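PDB 3LOQ: universal stress protein from Archaeoglobus fulgidus, which binds the nucleotide adenosine monophosphate and, as a member of the universal stress protein A family, probably serves in the cellular response to stress. Local coordinates for residues V175-S180 and L201-V206. Numbering follows the deposited sequence.
Sequences VAYDFS and LHIIHV
Val175 and Ala176 pair in parallel with Ile203 and Ile204, joining the two strands of a beta-alpha-beta crossover whose connecting helix is 181-197, a unit of the alpha/beta fold of universal stress proteins. Within these segments Val175 N donates a hydrogen bond to His202 O at 2.7 Å. Val175 O then accepts from Ile204 N, and Ile204 O from Tyr177 N at 2.9 Å. Beta-branched valine and isoleucine suit these extended positions. On the face carrying Val175 and Ile203, Val175 CG2 meets Leu201 CD1 at 3.7 Å, both side chains touching Ala190 of helix 181-197, while Ile203 CG2 lies against Tyr177 CB at 3.6 Å, the two side chains pointing the same way. On the other face the small Ala176 CB stands only loosely near Ile204 CG2, which lies against Val175 O and Ala176 CA.

Past the end of strand 172-176 the next contact is made by the side chain of His205. Its CB sits 3.2 Å from Tyr177 O; CG, anti to the backbone N (chi1 169°), carries the ring toward the loop, and ND1 gives the same oxygen a weak bond of 3.0 Å, bent to 125° at the hydrogen. At the tip, CE1 lies near Asp178 CA. Phe179 turns its ring edge to the imidazole face, a T-shaped pair with planes at 74°, and Leu216 of helix 213-225 touches both rings. With an alanine in place of His205, Tyr177 O would probably lose this side-chain donor and the edge of Phe179 its aromatic partner. The loop closes in an Asx turn before helix 181-197: Asp178 OD1 accepts from Ser180 N, which approaches from above the carboxylate plane, and takes Ser180 OG on its syn lone pair at 2.8 Å.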
loop_
_atom_site.group_PDB
_atom_site.type_symbol
_atom_site.label_atom_id
_atom_site.label_comp_id
_atom_site.label_asym_id
_atom_site.label_seq_id
_atom_site.Cartn_x
_atom_site.Cartn_y
_atom_site.Cartn_z
ATOM N N VAL A 175 -5.674 -12.291 0.544
ATOM C CA VAL A 175 -5.332 -11.922 -0.821
ATOM C C VAL A 175 -6.562 -11.968 -1.711
ATOM O O VAL A 175 -7.183 -13.010 -1.882
ATOM C CB VAL A 175 -4.235 -12.833 -1.399
ATOM C CG1 VAL A 175 -3.823 -12.353 -2.784
ATOM C CG2 VAL A 175 -3.030 -12.867 -0.461
ATOM N N ALA A 176 -6.939 -10.818 -2.245
ATOM C CA ALA A 176 -7.948 -10.789 -3.289
ATOM C C ALA A 176 -7.269 -11.293 -4.566
ATOM O O ALA A 176 -6.297 -10.698 -5.036
ATOM C CB ALA A 176 -8.476 -9.373 -3.455
ATOM N N TYR A 177 -7.746 -12.413 -5.104
ATOM C CA TYR A 177 -6.999 -13.111 -6.137
ATOM C C TYR A 177 -7.855 -13.489 -7.343
ATOM O O TYR A 177 -8.845 -14.201 -7.215
ATOM C CB TYR A 177 -6.330 -14.361 -5.547
ATOM C CG TYR A 177 -5.463 -15.107 -6.541
ATOM C CD1 TYR A 177 -4.169 -14.687 -6.822
ATOM C CD2 TYR A 177 -5.943 -16.228 -7.202
ATOM C CE1 TYR A 177 -3.367 -15.367 -7.740
ATOM C CE2 TYR A 177 -5.153 -16.925 -8.124
ATOM C CZ TYR A 177 -3.871 -16.493 -8.386
ATOM O OH TYR A 177 -3.101 -17.190 -9.293
ATOM N N ASP A 178 -7.460 -13.019 -8.517
ATOM C CA ASP A 178 -8.225 -13.283 -9.729
ATOM C C ASP A 178 -7.394 -13.956 -10.832
ATOM O O ASP A 178 -7.806 -13.963 -11.994
ATOM C CB ASP A 178 -8.851 -11.981 -10.262
ATOM C CG ASP A 178 -7.816 -10.991 -10.756
ATOM O OD1 ASP A 178 -6.603 -11.226 -10.525
ATOM O OD2 ASP A 178 -8.215 -9.971 -11.379
ATOM N N PHE A 179 -6.230 -14.502 -10.472
ATOM C CA PHE A 179 -5.368 -15.199 -11.441
ATOM C C PHE A 179 -4.589 -14.292 -12.391
ATOM O O PHE A 179 -3.810 -14.788 -13.203
ATOM C CB PHE A 179 -6.164 -16.207 -12.271
ATOM C CG PHE A 179 -6.721 -17.345 -11.464
ATOM C CD1 PHE A 179 -5.914 -18.412 -11.096
ATOM C CD2 PHE A 179 -8.051 -17.350 -11.069
ATOM C CE1 PHE A 179 -6.421 -19.467 -10.351
ATOM C CE2 PHE A 179 -8.572 -18.405 -10.322
ATOM C CZ PHE A 179 -7.757 -19.462 -9.960
ATOM N N SER A 180 -4.794 -12.980 -12.299
ATOM C CA SER A 180 -4.134 -12.031 -13.203
ATOM C C SER A 180 -2.675 -11.946 -12.796
ATOM O O SER A 180 -2.313 -12.401 -11.718
ATOM C CB SER A 180 -4.772 -10.637 -13.070
ATOM O OG SER A 180 -4.449 -10.051 -11.805
ATOM N N LEU A 201 -2.368 -17.595 5.569
ATOM C CA LEU A 201 -2.673 -17.012 4.275
ATOM C C LEU A 201 -4.113 -17.299 3.935
ATOM O O LEU A 201 -4.580 -18.428 4.062
ATOM C CB LEU A 201 -1.762 -17.600 3.202
ATOM C CG LEU A 201 -2.006 -17.203 1.762
ATOM C CD1 LEU A 201 -1.853 -15.705 1.582
ATOM C CD2 LEU A 201 -0.999 -17.963 0.916
ATOM N N HIS A 202 -4.823 -16.259 3.520
ATOM C CA HIS A 202 -6.208 -16.395 3.118
ATOM C C HIS A 202 -6.335 -15.842 1.721
ATOM O O HIS A 202 -5.776 -14.802 1.422
ATOM C CB HIS A 202 -7.123 -15.631 4.081
ATOM C CG HIS A 202 -7.453 -16.391 5.329
ATOM N ND1 HIS A 202 -6.699 -16.299 6.481
ATOM C CD2 HIS A 202 -8.450 -17.270 5.599
ATOM C CE1 HIS A 202 -7.226 -17.071 7.414
ATOM N NE2 HIS A 202 -8.288 -17.675 6.904
ATOM N N ILE A 203 -7.057 -16.550 0.868
ATOM C CA ILE A 203 -7.218 -16.162 -0.521
ATOM C C ILE A 203 -8.702 -16.101 -0.834
ATOM O O ILE A 203 -9.413 -17.079 -0.622
ATOM C CB ILE A 203 -6.552 -17.185 -1.451
ATOM C CG1 ILE A 203 -5.078 -17.349 -1.079
ATOM C CG2 ILE A 203 -6.693 -16.763 -2.913
ATOM C CD1 ILE A 203 -4.354 -18.351 -1.904
ATOM N N ILE A 204 -9.182 -14.948 -1.294
ATOM C CA ILE A 204 -10.561 -14.849 -1.761
ATOM C C ILE A 204 -10.635 -14.577 -3.264
ATOM O O ILE A 204 -9.930 -13.717 -3.787
ATOM C CB ILE A 204 -11.365 -13.777 -0.994
ATOM C CG1 ILE A 204 -12.799 -13.694 -1.534
ATOM C CG2 ILE A 204 -10.671 -12.407 -1.068
ATOM C CD1 ILE A 204 -13.716 -12.769 -0.727
ATOM N N HIS A 205 -11.483 -15.317 -3.965
ATOM C CA HIS A 205 -11.761 -14.979 -5.358
ATOM C C HIS A 205 -13.251 -14.733 -5.517
ATOM O O HIS A 205 -14.071 -15.555 -5.112
ATOM C CB HIS A 205 -11.305 -16.086 -6.303
ATOM C CG HIS A 205 -11.782 -15.918 -7.713
ATOM N ND1 HIS A 205 -11.461 -14.818 -8.481
ATOM C CD2 HIS A 205 -12.529 -16.722 -8.503
ATOM C CE1 HIS A 205 -12.000 -14.949 -9.684
ATOM N NE2 HIS A 205 -12.652 -16.099 -9.721
ATOM N N VAL A 206 -13.604 -13.593 -6.093
ATOM C CA VAL A 206 -15.004 -13.260 -6.281
ATOM C C VAL A 206 -15.395 -13.559 -7.712
ATOM O O VAL A 206 -14.694 -13.152 -8.635
ATOM C CB VAL A 206 -15.246 -11.754 -6.075
ATOM C CG1 VAL A 206 -16.724 -11.446 -6.154
ATOM C CG2 VAL A 206 -14.649 -11.275 -4.758
#